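Local atomic coordinates of nucleoprotein (Rift valley fever virus, PDB entry 3OV9), a protein that encapsidates the viral genomic RNA as ring-shaped hexamers, shielding it from nucleases and forming the ribonucleoprotein template for transcription and replication. Residues Q175-I180 and A194-P199. Sequence-based numbering, arbitrary orientation.
Sequences QFSRVI and ATFTQP
Ser177 alone carries the 175-180 side of this small contact, reaching across to Phe196 and Thr195; 78 Å² is buried in all, both sides summed. Along the helix, Gln175 O accepts a backbone bond from Val179 N (3.0 Å) and Phe176 O one from Ile180 N (3.1 Å), while one face of the Phe176 ring carries Ile180 CG2. Within the same helical turn, Ser177 directs its CB toward helix 189-204. With OG anti to its carbonyl carbon (chi1 -61°), the hydroxyl lies beside the backbone N and bonds to Leu173 O one turn back, which satisfies it within its own helix. Its approach to Phe196 is van der Waals, since it meets only carbons there: Ser177 OG stands 3.7 Å from Phe196 CD2 and 4.1 Å from Phe196 CB, oblique to the ring. The Phe196 side chain also touches Ser170 and Leu173 of helix 159-180. Thr195 is more peripheral, its OG1 4.3 Å from Ser177 OG and bonded to Val192 O. The CA atoms of Ser177 and Phe196, 7.7 Å apart, mark a helix-helix packing joint in the orthogonal bundle of this phlebovirus nucleoprotein, and the contact includes Thr195, which probably binds RNA.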
# COMPACT_ATOMS: atom_id res chain seq x y z
N GLN A 175 -14.26 18.97 17.25
CA GLN A 175 -12.96 19.63 17.17
C GLN A 175 -11.89 18.84 17.92
O GLN A 175 -10.80 18.60 17.40
CB GLN A 175 -13.02 21.06 17.71
CG GLN A 175 -14.24 21.87 17.27
CD GLN A 175 -14.43 21.92 15.76
OE1 GLN A 175 -13.50 22.21 15.01
NE2 GLN A 175 -15.65 21.64 15.32
N PHE A 176 -12.23 18.45 19.15
CA PHE A 176 -11.33 17.72 20.04
C PHE A 176 -10.84 16.41 19.43
O PHE A 176 -9.65 16.12 19.45
CB PHE A 176 -12.03 17.47 21.38
CG PHE A 176 -11.16 16.83 22.43
CD1 PHE A 176 -10.16 17.56 23.07
CD2 PHE A 176 -11.37 15.50 22.80
CE1 PHE A 176 -9.37 16.97 24.06
CE2 PHE A 176 -10.59 14.90 23.78
CZ PHE A 176 -9.58 15.64 24.41
N SER A 177 -11.78 15.63 18.87
CA SER A 177 -11.47 14.33 18.28
C SER A 177 -10.55 14.43 17.06
O SER A 177 -9.76 13.52 16.81
CB SER A 177 -12.76 13.60 17.88
OG SER A 177 -13.57 13.35 19.01
N ARG A 178 -10.67 15.53 16.32
CA ARG A 178 -9.83 15.76 15.15
C ARG A 178 -8.43 16.27 15.51
O ARG A 178 -7.46 15.97 14.82
CB ARG A 178 -10.51 16.71 14.16
CG ARG A 178 -11.66 16.08 13.39
CD ARG A 178 -11.85 16.74 12.03
NE ARG A 178 -12.76 17.88 12.07
CZ ARG A 178 -13.94 17.94 11.46
NH1 ARG A 178 -14.38 16.92 10.74
NH2 ARG A 178 -14.68 19.03 11.57
N VAL A 179 -8.34 17.03 16.60
CA VAL A 179 -7.06 17.59 17.06
C VAL A 179 -6.16 16.53 17.71
O VAL A 179 -4.97 16.45 17.39
CB VAL A 179 -7.27 18.82 17.99
CG1 VAL A 179 -6.00 19.16 18.77
CG2 VAL A 179 -7.73 20.03 17.18
N ILE A 180 -6.73 15.73 18.61
CA ILE A 180 -5.97 14.70 19.31
C ILE A 180 -5.58 13.52 18.41
O ILE A 180 -4.69 12.74 18.74
CB ILE A 180 -6.69 14.19 20.60
CG1 ILE A 180 -8.02 13.49 20.27
CG2 ILE A 180 -6.88 15.34 21.60
CD1 ILE A 180 -8.57 12.61 21.38
N ALA A 194 -19.22 9.33 14.77
CA ALA A 194 -19.28 7.89 15.01
C ALA A 194 -18.24 7.41 16.03
O ALA A 194 -18.39 6.34 16.62
CB ALA A 194 -19.14 7.12 13.70
N THR A 195 -17.19 8.22 16.22
CA THR A 195 -16.11 7.87 17.15
C THR A 195 -16.35 8.37 18.58
O THR A 195 -15.72 7.87 19.52
CB THR A 195 -14.72 8.37 16.67
OG1 THR A 195 -14.62 9.79 16.82
CG2 THR A 195 -14.47 7.98 15.21
N PHE A 196 -17.24 9.35 18.75
CA PHE A 196 -17.48 9.91 20.08
C PHE A 196 -18.89 9.73 20.67
O PHE A 196 -19.07 9.90 21.87
CB PHE A 196 -17.01 11.37 20.19
CG PHE A 196 -17.79 12.35 19.34
CD1 PHE A 196 -19.14 12.61 19.59
CD2 PHE A 196 -17.15 13.08 18.33
CE1 PHE A 196 -19.85 13.53 18.82
CE2 PHE A 196 -17.85 14.01 17.56
CZ PHE A 196 -19.20 14.23 17.81
N THR A 197 -19.87 9.39 19.84
CA THR A 197 -21.27 9.31 20.29
C THR A 197 -21.56 8.14 21.25
O THR A 197 -22.39 8.28 22.15
CB THR A 197 -22.28 9.29 19.12
OG1 THR A 197 -21.89 8.28 18.17
CG2 THR A 197 -22.34 10.65 18.43
N GLN A 198 -20.88 7.01 21.05
CA GLN A 198 -21.09 5.84 21.91
C GLN A 198 -20.68 6.08 23.37
O GLN A 198 -21.49 5.85 24.27
CB GLN A 198 -20.44 4.58 21.32
CG GLN A 198 -20.95 3.27 21.92
CD GLN A 198 -20.49 2.04 21.15
OE1 GLN A 198 -21.23 1.06 21.04
NE2 GLN A 198 -19.27 2.07 20.64
N PRO A 199 -19.43 6.54 23.62
CA PRO A 199 -19.08 6.88 25.01
C PRO A 199 -19.85 8.08 25.57
O PRO A 199 -20.09 8.13 26.78
CB PRO A 199 -17.57 7.18 24.94
CG PRO A 199 -17.29 7.46 23.51
CD PRO A 199 -18.26 6.63 22.73